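Local structure of ribose transcriptional regulator (Enterococcus faecium DO, 4RK1) at residues 90-95 with 102-107; 174-179 with 197-202; 234-239 with 269-274; 23-28 with 240-245. The protein probably represses transcription as a LacI-family DNA-binding regulator, and binds ribose in its sugar-binding domain. All coordinates share one frame; numbering follows the deposited sequence.

Interaction 1. Residues 90-95 with 102-107; sequences FIVLDQ and SDAVRT. With RIB (alpha-D-ribofuranose), chain K.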
# COMPACT_ATOMS: atom_id res chain seq x y z
N PHE B 90 -0.81 -1.34 -25.74
CA PHE B 90 -0.80 -0.74 -24.41
C PHE B 90 -1.99 0.15 -24.14
O PHE B 90 -2.66 0.64 -25.06
CB PHE B 90 0.51 0.03 -24.18
CG PHE B 90 0.69 1.21 -25.09
CD1 PHE B 90 1.13 1.04 -26.40
CD2 PHE B 90 0.42 2.49 -24.64
CE1 PHE B 90 1.29 2.12 -27.24
CE2 PHE B 90 0.58 3.59 -25.48
CZ PHE B 90 1.00 3.40 -26.78
N ILE B 91 -2.25 0.33 -22.84
CA ILE B 91 -3.30 1.18 -22.33
C ILE B 91 -2.63 2.30 -21.56
O ILE B 91 -1.63 2.05 -20.90
CB ILE B 91 -4.22 0.44 -21.34
CG1 ILE B 91 -4.73 -0.87 -21.93
CG2 ILE B 91 -5.38 1.33 -20.93
CD1 ILE B 91 -5.51 -0.72 -23.21
N VAL B 92 -3.19 3.50 -21.64
CA VAL B 92 -2.70 4.63 -20.86
C VAL B 92 -3.80 5.10 -19.92
O VAL B 92 -4.98 5.01 -20.22
CB VAL B 92 -2.23 5.82 -21.73
CG1 VAL B 92 -1.08 5.41 -22.62
CG2 VAL B 92 -3.37 6.38 -22.57
N LEU B 93 -3.39 5.59 -18.76
CA LEU B 93 -4.34 6.12 -17.81
C LEU B 93 -3.63 7.01 -16.82
O LEU B 93 -2.40 7.12 -16.83
CB LEU B 93 -5.04 4.99 -17.07
CG LEU B 93 -4.21 4.06 -16.18
CD1 LEU B 93 -5.09 3.47 -15.10
CD2 LEU B 93 -3.57 2.94 -16.97
N ASP B 94 -4.43 7.63 -15.97
CA ASP B 94 -3.94 8.31 -14.79
C ASP B 94 -2.94 9.42 -15.12
O ASP B 94 -3.34 10.39 -15.76
CB ASP B 94 -3.40 7.29 -13.77
CG ASP B 94 -3.46 7.83 -12.36
OD1 ASP B 94 -4.58 8.15 -11.90
OD2 ASP B 94 -2.41 7.96 -11.73
N GLN B 95 -1.67 9.30 -14.71
CA GLN B 95 -0.70 10.37 -14.95
C GLN B 95 -0.12 10.38 -16.37
O GLN B 95 0.53 11.34 -16.77
CB GLN B 95 0.44 10.32 -13.91
CG GLN B 95 -0.04 10.30 -12.46
CD GLN B 95 1.05 10.50 -11.41
OE1 GLN B 95 2.19 10.80 -11.73
NE2 GLN B 95 0.68 10.33 -10.15
N SER B 102 -3.35 3.72 -29.00
CA SER B 102 -3.52 3.11 -27.69
C SER B 102 -4.94 3.41 -27.24
O SER B 102 -5.56 4.37 -27.71
CB SER B 102 -2.52 3.68 -26.69
OG SER B 102 -2.74 5.06 -26.45
N ASP B 103 -5.45 2.58 -26.35
CA ASP B 103 -6.69 2.87 -25.66
C ASP B 103 -6.35 3.52 -24.33
O ASP B 103 -5.23 3.38 -23.85
CB ASP B 103 -7.47 1.58 -25.44
CG ASP B 103 -7.69 0.82 -26.73
OD1 ASP B 103 -8.52 1.28 -27.55
OD2 ASP B 103 -7.05 -0.24 -26.93
N ALA B 104 -7.30 4.24 -23.77
CA ALA B 104 -7.10 4.95 -22.51
C ALA B 104 -8.31 4.78 -21.62
O ALA B 104 -9.43 4.60 -22.11
CB ALA B 104 -6.83 6.42 -22.77
N VAL B 105 -8.08 4.83 -20.30
CA VAL B 105 -9.16 4.93 -19.32
C VAL B 105 -8.82 6.06 -18.38
O VAL B 105 -7.70 6.13 -17.88
CB VAL B 105 -9.30 3.69 -18.41
CG1 VAL B 105 -10.67 3.71 -17.73
CG2 VAL B 105 -9.08 2.42 -19.18
N ARG B 106 -9.78 6.93 -18.13
CA ARG B 106 -9.58 8.08 -17.28
C ARG B 106 -10.76 8.26 -16.35
O ARG B 106 -11.83 7.73 -16.60
CB ARG B 106 -9.37 9.32 -18.14
CG ARG B 106 -8.31 9.09 -19.20
CD ARG B 106 -7.48 10.30 -19.46
NE ARG B 106 -6.45 10.04 -20.45
CZ ARG B 106 -5.17 9.79 -20.20
NH1 ARG B 106 -4.70 9.74 -18.96
NH2 ARG B 106 -4.34 9.59 -21.22
N THR B 107 -10.54 8.99 -15.27
CA THR B 107 -11.64 9.35 -14.40
C THR B 107 -11.82 10.86 -14.51
O THR B 107 -10.95 11.55 -15.03
CB THR B 107 -11.38 8.91 -12.96
OG1 THR B 107 -10.20 9.56 -12.47
CG2 THR B 107 -11.18 7.40 -12.91
O5 RIB K . -3.38 8.96 -4.89
C5 RIB K . -2.36 8.96 -5.90
C4 RIB K . -2.80 9.89 -6.95
O4 RIB K . -1.85 9.92 -8.03
C3 RIB K . -4.14 9.28 -7.33
O3 RIB K . -5.09 10.29 -7.06
C2 RIB K . -3.95 8.87 -8.77
O2 RIB K . -5.00 9.31 -9.61
C1 RIB K . -2.52 9.34 -9.15
O1 RIB K . -2.51 10.19 -10.28
O HOH W 1 -4.41 -0.44 -26.91
O HOH W 2 -7.19 7.99 -12.42
O HOH W 3 -5.86 10.81 -16.55
O HOH W 4 -7.14 7.35 -15.16

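Interaction 2. Residues 174-179 with 197-202; sequences YQITAE and FGLYRG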
# COMPACT_ATOMS: atom_id res chain seq x y z
N TYR B 174 2.13 15.89 6.18
CA TYR B 174 2.59 16.13 7.55
C TYR B 174 3.51 17.37 7.60
O TYR B 174 3.34 18.24 8.46
CB TYR B 174 3.32 14.88 8.03
CG TYR B 174 3.93 14.94 9.41
CD1 TYR B 174 3.17 15.30 10.51
CD2 TYR B 174 5.26 14.57 9.61
CE1 TYR B 174 3.72 15.32 11.78
CE2 TYR B 174 5.82 14.59 10.88
CZ TYR B 174 5.04 14.96 11.96
OH TYR B 174 5.58 14.98 13.22
N GLN B 175 4.42 17.45 6.65
CA GLN B 175 5.43 18.52 6.63
C GLN B 175 4.89 19.92 6.35
O GLN B 175 5.53 20.89 6.75
CB GLN B 175 6.54 18.18 5.64
CG GLN B 175 7.48 17.11 6.16
CD GLN B 175 8.50 16.61 5.14
OE1 GLN B 175 9.42 15.88 5.49
NE2 GLN B 175 8.33 17.00 3.88
N ILE B 176 3.73 20.04 5.70
CA ILE B 176 3.17 21.38 5.42
C ILE B 176 2.18 21.86 6.48
O ILE B 176 1.62 22.95 6.34
CB ILE B 176 2.57 21.55 3.99
CG1 ILE B 176 1.58 20.44 3.64
CG2 ILE B 176 3.68 21.68 2.96
CD1 ILE B 176 0.28 20.56 4.39
N THR B 177 1.99 21.07 7.53
CA THR B 177 1.08 21.42 8.61
C THR B 177 1.39 22.77 9.27
O THR B 177 0.48 23.53 9.56
CB THR B 177 1.06 20.36 9.72
OG1 THR B 177 0.76 19.07 9.16
CG2 THR B 177 0.01 20.71 10.77
N ALA B 178 2.67 23.03 9.52
CA ALA B 178 3.09 24.29 10.15
C ALA B 178 2.68 25.49 9.29
O ALA B 178 2.15 26.48 9.80
CB ALA B 178 4.60 24.30 10.39
N GLU B 179 2.91 25.39 7.98
CA GLU B 179 2.44 26.43 7.05
C GLU B 179 0.92 26.58 7.10
O GLU B 179 0.40 27.69 7.07
CB GLU B 179 2.89 26.12 5.63
CG GLU B 179 4.38 26.29 5.38
CD GLU B 179 4.81 25.81 4.01
OE1 GLU B 179 3.92 25.47 3.20
OE2 GLU B 179 6.02 25.77 3.74
N PHE B 197 -3.97 12.28 5.19
CA PHE B 197 -3.55 11.53 6.38
C PHE B 197 -2.36 12.23 7.06
O PHE B 197 -2.29 12.31 8.28
CB PHE B 197 -3.15 10.10 6.06
CG PHE B 197 -4.23 9.27 5.39
CD1 PHE B 197 -5.57 9.62 5.47
CD2 PHE B 197 -3.88 8.13 4.68
CE1 PHE B 197 -6.53 8.85 4.86
CE2 PHE B 197 -4.84 7.36 4.07
CZ PHE B 197 -6.17 7.71 4.15
N GLY B 198 -1.43 12.72 6.25
CA GLY B 198 -0.33 13.56 6.74
C GLY B 198 -0.79 14.75 7.55
O GLY B 198 -0.24 15.02 8.62
N LEU B 199 -1.81 15.44 7.05
CA LEU B 199 -2.41 16.56 7.75
C LEU B 199 -3.05 16.15 9.06
O LEU B 199 -2.92 16.85 10.06
CB LEU B 199 -3.45 17.27 6.89
CG LEU B 199 -2.91 18.16 5.77
CD1 LEU B 199 -4.07 18.62 4.91
CD2 LEU B 199 -2.16 19.35 6.35
N TYR B 200 -3.76 15.03 9.06
CA TYR B 200 -4.33 14.54 10.30
C TYR B 200 -3.25 14.43 11.37
O TYR B 200 -3.44 14.87 12.49
CB TYR B 200 -4.97 13.16 10.13
CG TYR B 200 -6.43 13.12 9.70
CD1 TYR B 200 -6.89 13.83 8.60
CD2 TYR B 200 -7.33 12.29 10.37
CE1 TYR B 200 -8.21 13.75 8.20
CE2 TYR B 200 -8.64 12.19 9.97
CZ TYR B 200 -9.08 12.91 8.88
OH TYR B 200 -10.40 12.80 8.49
N ARG B 201 -2.13 13.81 11.01
CA ARG B 201 -1.05 13.60 11.95
C ARG B 201 -0.51 14.94 12.45
O ARG B 201 -0.38 15.15 13.65
CB ARG B 201 0.07 12.78 11.34
CG ARG B 201 1.23 12.54 12.30
CD ARG B 201 2.41 11.89 11.61
NE ARG B 201 3.58 11.86 12.48
CZ ARG B 201 4.77 11.39 12.13
NH1 ARG B 201 4.97 10.90 10.91
NH2 ARG B 201 5.77 11.41 13.00
N GLY B 202 -0.19 15.84 11.53
CA GLY B 202 0.32 17.15 11.89
C GLY B 202 -0.63 17.91 12.80
O GLY B 202 -0.20 18.51 13.79

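Interaction 3. Residues 234-239 with 269-274; sequences TIAQPI and RFEKRF. Unlike the reference sequence in segment 269-274: Phe270 (reference Leu). With RIB (alpha-D-ribofuranose), chain K.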
# COMPACT_ATOMS: atom_id res chain seq x y z
N THR B 234 -14.11 12.66 1.09
CA THR B 234 -13.20 12.54 -0.05
C THR B 234 -13.95 12.39 -1.38
O THR B 234 -15.15 12.13 -1.39
CB THR B 234 -12.23 11.35 0.16
OG1 THR B 234 -11.22 11.35 -0.85
CG2 THR B 234 -12.97 10.01 0.14
N ILE B 235 -13.24 12.60 -2.48
CA ILE B 235 -13.76 12.31 -3.82
C ILE B 235 -13.34 10.90 -4.22
O ILE B 235 -12.16 10.60 -4.33
CB ILE B 235 -13.22 13.31 -4.86
CG1 ILE B 235 -13.51 14.75 -4.42
CG2 ILE B 235 -13.78 13.01 -6.25
CD1 ILE B 235 -14.96 15.03 -4.09
N ALA B 236 -14.32 10.02 -4.41
CA ALA B 236 -14.03 8.64 -4.72
C ALA B 236 -13.76 8.47 -6.21
O ALA B 236 -14.59 8.81 -7.02
CB ALA B 236 -15.19 7.74 -4.31
N GLN B 237 -12.57 7.96 -6.54
CA GLN B 237 -12.32 7.38 -7.84
C GLN B 237 -12.75 5.91 -7.76
O GLN B 237 -12.58 5.29 -6.71
CB GLN B 237 -10.84 7.44 -8.19
CG GLN B 237 -10.29 8.83 -8.45
CD GLN B 237 -8.91 8.78 -9.07
OE1 GLN B 237 -7.90 9.07 -8.42
NE2 GLN B 237 -8.85 8.39 -10.33
N PRO B 238 -13.30 5.35 -8.85
CA PRO B 238 -13.64 3.93 -8.82
C PRO B 238 -12.38 3.11 -9.13
O PRO B 238 -12.18 2.65 -10.27
CB PRO B 238 -14.68 3.81 -9.94
CG PRO B 238 -14.27 4.85 -10.93
CD PRO B 238 -13.67 5.99 -10.13
N ILE B 239 -11.54 2.93 -8.12
CA ILE B 239 -10.13 2.54 -8.32
C ILE B 239 -10.02 1.13 -8.88
O ILE B 239 -9.35 0.88 -9.87
CB ILE B 239 -9.31 2.59 -7.01
CG1 ILE B 239 -9.46 3.94 -6.31
CG2 ILE B 239 -7.83 2.33 -7.31
CD1 ILE B 239 -8.98 3.93 -4.88
N ARG B 269 -17.22 10.34 -7.50
CA ARG B 269 -18.33 10.77 -6.67
C ARG B 269 -17.91 11.21 -5.30
O ARG B 269 -16.88 10.81 -4.78
CB ARG B 269 -19.38 9.68 -6.52
CG ARG B 269 -18.93 8.42 -5.82
CD ARG B 269 -19.88 7.27 -6.10
NE ARG B 269 -19.96 6.99 -7.54
CZ ARG B 269 -20.94 7.38 -8.37
NH1 ARG B 269 -20.87 7.07 -9.66
NH2 ARG B 269 -21.99 8.08 -7.93
N PHE B 270 -18.76 12.04 -4.73
CA PHE B 270 -18.47 12.64 -3.46
C PHE B 270 -18.79 11.65 -2.37
O PHE B 270 -19.85 11.03 -2.39
CB PHE B 270 -19.33 13.88 -3.30
CG PHE B 270 -19.01 14.64 -2.08
CD1 PHE B 270 -17.87 15.40 -2.01
CD2 PHE B 270 -19.82 14.55 -0.96
CE1 PHE B 270 -17.55 16.08 -0.87
CE2 PHE B 270 -19.51 15.24 0.18
CZ PHE B 270 -18.38 16.00 0.22
N GLU B 271 -17.85 11.45 -1.45
CA GLU B 271 -18.07 10.55 -0.31
C GLU B 271 -18.06 11.37 0.96
O GLU B 271 -17.00 11.75 1.46
CB GLU B 271 -17.00 9.45 -0.25
CG GLU B 271 -16.98 8.50 -1.42
CD GLU B 271 -18.22 7.63 -1.53
OE1 GLU B 271 -18.93 7.48 -0.52
OE2 GLU B 271 -18.50 7.11 -2.63
N LYS B 272 -19.25 11.66 1.46
CA LYS B 272 -19.40 12.56 2.59
C LYS B 272 -19.25 11.79 3.88
O LYS B 272 -20.04 10.90 4.18
CB LYS B 272 -20.77 13.25 2.57
CG LYS B 272 -20.84 14.43 3.53
CD LYS B 272 -22.20 15.11 3.52
CE LYS B 272 -22.28 16.14 4.64
NZ LYS B 272 -23.55 16.91 4.61
N ARG B 273 -18.24 12.15 4.66
CA ARG B 273 -18.02 11.49 5.94
C ARG B 273 -17.98 12.56 7.02
O ARG B 273 -18.94 13.34 7.12
CB ARG B 273 -16.79 10.57 5.87
CG ARG B 273 -16.91 9.51 4.79
CD ARG B 273 -16.02 8.31 5.03
NE ARG B 273 -16.19 7.30 4.00
CZ ARG B 273 -15.46 7.20 2.89
NH1 ARG B 273 -14.45 8.04 2.62
NH2 ARG B 273 -15.74 6.23 2.04
N PHE B 274 -16.92 12.64 7.81
CA PHE B 274 -16.98 13.43 9.05
C PHE B 274 -15.81 14.36 9.27
O PHE B 274 -15.61 14.86 10.39
CB PHE B 274 -17.15 12.46 10.22
CG PHE B 274 -18.48 11.77 10.20
CD1 PHE B 274 -19.62 12.44 10.63
CD2 PHE B 274 -18.61 10.48 9.71
CE1 PHE B 274 -20.86 11.82 10.60
CE2 PHE B 274 -19.85 9.86 9.67
CZ PHE B 274 -20.98 10.53 10.12
O5 RIB K . -3.38 8.96 -4.89
C5 RIB K . -2.36 8.96 -5.90
C4 RIB K . -2.80 9.89 -6.95
O4 RIB K . -1.85 9.92 -8.03
C3 RIB K . -4.14 9.28 -7.33
O3 RIB K . -5.09 10.29 -7.06
C2 RIB K . -3.95 8.87 -8.77
O2 RIB K . -5.00 9.31 -9.61
C1 RIB K . -2.52 9.34 -9.15
O1 RIB K . -2.51 10.19 -10.28

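Interaction 4. Residues 23-28 with 240-245; sequences STLMRG and FELGQT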
# COMPACT_ATOMS: atom_id res chain seq x y z
N SER B 23 -1.84 0.12 -5.68
CA SER B 23 -1.93 -1.31 -5.36
C SER B 23 -3.37 -1.81 -5.55
O SER B 23 -3.58 -2.91 -6.04
CB SER B 23 -1.37 -1.63 -3.96
OG SER B 23 -1.95 -0.82 -2.97
N THR B 24 -4.36 -0.99 -5.24
CA THR B 24 -5.75 -1.36 -5.52
C THR B 24 -6.02 -1.39 -7.03
O THR B 24 -6.76 -2.25 -7.50
CB THR B 24 -6.74 -0.44 -4.80
OG1 THR B 24 -6.58 -0.62 -3.39
CG2 THR B 24 -8.17 -0.77 -5.18
N LEU B 25 -5.43 -0.46 -7.78
CA LEU B 25 -5.51 -0.47 -9.23
C LEU B 25 -5.00 -1.79 -9.77
O LEU B 25 -5.65 -2.44 -10.59
CB LEU B 25 -4.67 0.66 -9.82
CG LEU B 25 -4.67 0.75 -11.35
CD1 LEU B 25 -5.94 1.43 -11.82
CD2 LEU B 25 -3.44 1.51 -11.82
N MSE B 26 -3.83 -2.19 -9.29
CA MSE B 26 -3.24 -3.47 -9.66
C MSE B 26 -4.13 -4.64 -9.38
O MSE B 26 -4.25 -5.53 -10.21
CB MSE B 26 -1.94 -3.67 -8.90
CG MSE B 26 -0.81 -3.57 -9.88
SE MSE B 26 -0.73 -5.31 -10.78
CE MSE B 26 0.34 -6.02 -9.26
N ARG B 27 -4.75 -4.66 -8.21
CA ARG B 27 -5.71 -5.73 -7.88
C ARG B 27 -6.86 -5.80 -8.88
O ARG B 27 -7.31 -6.89 -9.23
CB ARG B 27 -6.26 -5.56 -6.46
CG ARG B 27 -5.49 -6.35 -5.40
CD ARG B 27 -6.22 -6.36 -4.05
NE ARG B 27 -7.56 -6.94 -4.11
CZ ARG B 27 -8.71 -6.26 -4.02
NH1 ARG B 27 -9.86 -6.92 -4.10
NH2 ARG B 27 -8.73 -4.94 -3.85
N GLY B 28 -7.36 -4.65 -9.33
CA GLY B 28 -8.43 -4.64 -10.33
C GLY B 28 -7.97 -5.20 -11.67
O GLY B 28 -8.69 -5.95 -12.32
N PHE B 240 -10.69 0.20 -8.21
CA PHE B 240 -10.65 -1.20 -8.60
C PHE B 240 -11.23 -1.36 -10.00
O PHE B 240 -10.65 -2.06 -10.84
CB PHE B 240 -11.45 -2.03 -7.57
CG PHE B 240 -11.40 -3.52 -7.79
CD1 PHE B 240 -10.33 -4.27 -7.34
CD2 PHE B 240 -12.46 -4.17 -8.42
CE1 PHE B 240 -10.30 -5.65 -7.52
CE2 PHE B 240 -12.43 -5.55 -8.61
CZ PHE B 240 -11.35 -6.28 -8.16
N GLU B 241 -12.35 -0.70 -10.26
CA GLU B 241 -13.01 -0.74 -11.57
C GLU B 241 -12.16 -0.14 -12.67
O GLU B 241 -12.20 -0.61 -13.80
CB GLU B 241 -14.36 -0.00 -11.54
CG GLU B 241 -15.20 -0.17 -12.81
CD GLU B 241 -16.43 0.74 -12.85
OE1 GLU B 241 -16.73 1.39 -11.83
OE2 GLU B 241 -17.09 0.79 -13.90
N LEU B 242 -11.43 0.92 -12.34
CA LEU B 242 -10.47 1.53 -13.25
C LEU B 242 -9.42 0.50 -13.69
O LEU B 242 -9.11 0.38 -14.88
CB LEU B 242 -9.79 2.73 -12.57
CG LEU B 242 -8.68 3.46 -13.31
CD1 LEU B 242 -9.20 4.04 -14.61
CD2 LEU B 242 -8.11 4.55 -12.42
N GLY B 243 -8.92 -0.27 -12.74
CA GLY B 243 -7.99 -1.35 -13.05
C GLY B 243 -8.59 -2.43 -13.92
O GLY B 243 -8.00 -2.84 -14.92
N GLN B 244 -9.78 -2.89 -13.55
CA GLN B 244 -10.52 -3.86 -14.37
C GLN B 244 -10.73 -3.36 -15.80
O GLN B 244 -10.52 -4.10 -16.75
CB GLN B 244 -11.88 -4.15 -13.76
CG GLN B 244 -11.87 -4.93 -12.45
CD GLN B 244 -13.28 -5.17 -11.97
OE1 GLN B 244 -14.07 -4.24 -11.81
NE2 GLN B 244 -13.63 -6.43 -11.75
N THR B 245 -11.15 -2.11 -15.93
CA THR B 245 -11.47 -1.54 -17.24
C THR B 245 -10.22 -1.47 -18.10
O THR B 245 -10.25 -1.85 -19.28
CB THR B 245 -12.11 -0.15 -17.10
OG1 THR B 245 -13.27 -0.24 -16.28
CG2 THR B 245 -12.52 0.39 -18.44

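Interaction 1. Residues 90-95 with 102-107
Val92 bonds from its N to the O of Asp103 (3.0 Å) and from its O to the N of Val105, tying strands 90-93 and 103-107 into a parallel pair whose directions differ by 26°. Ser102 CB rests over one face of the Phe90 ring, toward the rim, 3.7 Å from the centroid; Phe90 CG lies between its backbone N and carbonyl carbon (chi1 64°), which turns the ring back to Ser102. A water joins Phe90 O to Asp103 N and OD2, while OD1 bonds Glu262 N and forms a salt bridge with Arg253. On one side Val92 CG2 presses on Ala104 CB at a tight 3.5 Å and touches Arg106 NH2. On the other, Ile91 CG2 meets Val105 CG2 under helix 239-255. Both strands belong to the doubly wound sheet of the N-terminal lobe of a periplasmic-binding-protein fold, joined by a helix-free loop. Arg106 reaches back to that loop: NH2 bonds Lys96 O and Ser98 OG, NE forms a salt bridge with Glu263, and a water links NH1 to Asp94 O. Asp94 takes one ribose hydroxyl on each carboxylate oxygen, O2 on OD1 at 2.6 Å and O1 on OD2 at 2.7 Å, while Gln95 NE2 donates to O1.

Interaction 2. Residues 174-179 with 197-202
Tyr174 and Arg201 supply the one stacked pair here: the guanidinium lies flat on the phenol ring, planes 11° apart and centres 3.9 Å apart, as a cation-pi contact displaced toward the rim. The chain of Arg201 is extended, with CG anti to the backbone N (chi1 179°), and this carries CD over the same ring as a CH-pi contact. Both polar ends meet the Glu205 carboxylate, Arg201 NE in a salt bridge to OE2 and Tyr174 OH in a hydrogen bond to OE1, which should hold ring and guanidinium in step. The glycines admit close approach: Tyr174 CA comes 3.2 Å from Gly198 O, and Thr177 OG1 3.4 Å from Gly202 CA. That hydroxyl donates to Tyr174 O (2.8 Å), which Thr177 N also reaches from the same face of the carbonyl. Apolar contact comes from Ile176 CD1 and Leu199 CD2, squeezed to 3.4 Å above strand 128-133. Tyr227 of the second subunit makes another cation-pi contact with Arg201, at the dimer interface. Gly198 and Gly202, one turn apart on helix 193-205, form a small-xxx-small surface, the pattern of a glycine-mediated helix approach, in the C-terminal lobe of this LacI-type fold.

Interaction 3. Residues 234-239 with 269-274
Thr234 and Glu271 belong to strands that are antiparallel yet strongly twisted, the directions of their short segments 138° apart, and both hydrogen-bonded pairs still form their two bonds. These pairs, Thr234 with Glu271 and Ala236 with Arg269, lie on either side of the non-hydrogen-bonded pair Ile235-Phe270. Two of the four bonds are short: Ala236 N to Arg269 O at 2.7 Å, and Glu271 N to Thr234 O at 2.8 Å, the C=O...N angle of the latter being 178°. Their return partners, Thr234 N to Glu271 O and Arg269 N to Ala236 O, are both 3.1 Å. On one side of the ribbon Ile235 CD1 comes in at the edge of the Phe270 ring, 3.6 Å from Phe270 CD1, the two side chains at about a right angle; Phe270 differs here from the reference sequence. On the other side Glu271 bends so that CG sits on Ala236 CB at 3.5 Å. Thr234 turns OG1 opposite its own N (chi1 -171°), gives this hydroxyl to Asp193 and faces its methyl to Arg273 NH1. The Arg273 guanidinium is tethered by Leu232 O and Asn221 OD1. Strand 263-271 here pairs with strand 233-236 of the C-terminal lobe, having run parallel to strand 103-107 of the other lobe, so the ribbon is part of the crossover between lobes. Pro238, centre of an inverse gamma turn and N-cap of the next helix, follows ribose-pocket residue Gln237. The chemistry thus implies a joint held mainly by four main-chain bonds, with Arg273 tied to the neighbouring residues Leu232 and Asn221.

Interaction 4. Residues 23-28 with 240-245
Thr24 opens the contact, its CG2 lying 4.1 Å from Phe240 N while its OG1 bonds back to Pro20 O. One residue on, the trans first torsion of Leu25 (179°) sends its CD1 across to the second helix, where CD1 touches Gly243 N at 3.6 Å and Leu242 CG at 3.7 Å. The carbonyl of Leu25 receives a CA-H...O contact from Gly243 CA. Arg27 bends at its third torsion and lays a face of the guanidinium over Phe240 CE1, 3.7 Å from NH1, the planes 27° apart; the same side chain packs on Thr18 of the second subunit. Gly28 makes the closest backbone approach. Its CA lies over a face of the Phe240 ring, 3.8 Å from the centroid in a CH-pi contact, and also approaches Phe240 O at 3.4 Å. Having no side chain, it meets Gly243 with CA atoms 4.3 Å apart, and the axes of the two short helical segments come within 6.7 Å, crossing at -46°. Last, Gly28 O touches the CG of Gln244, whose NE2 is held by Asp31 one turn further along the first helix. Carbon-to-oxygen contacts and ring packing, rather than conventional hydrogen bonds between the two segments, hold this crossing. Helices 20-33 and 239-255 lie together on the N-terminal lobe's sheet: Leu25 and Leu242 both rest on Leu93 of strand 90-93, Leu242 and Thr245 reach Val105 of strand 103-107, and Leu242 also touches Phe21, a residue of the ribose pocket.

Interactions 1 and 4 share one packing layer, parallel strands on one side and crossed helices on the other, with interaction 4 reaching the surface at Arg27. Interaction 3 joins both, since Ile239 reaches Thr24 and Leu25, Pro238 packs on Thr107, and strands 103-107 and 263-271 are sheet neighbours. Interaction 2 touches none of the others, though interaction 3 comes within about 6 Å between nearest atoms. Interactions 1 and 2 are buried, 3 and 4 partly so. The chemistry follows place: main-chain hydrogen bonds in the strand contacts 1 and 3, glycine-based close approach in the helix contacts 2 and 4. Pocket residues for ribose occur in 1 and 3, while 2 and 4 each send an arginine to the second subunit.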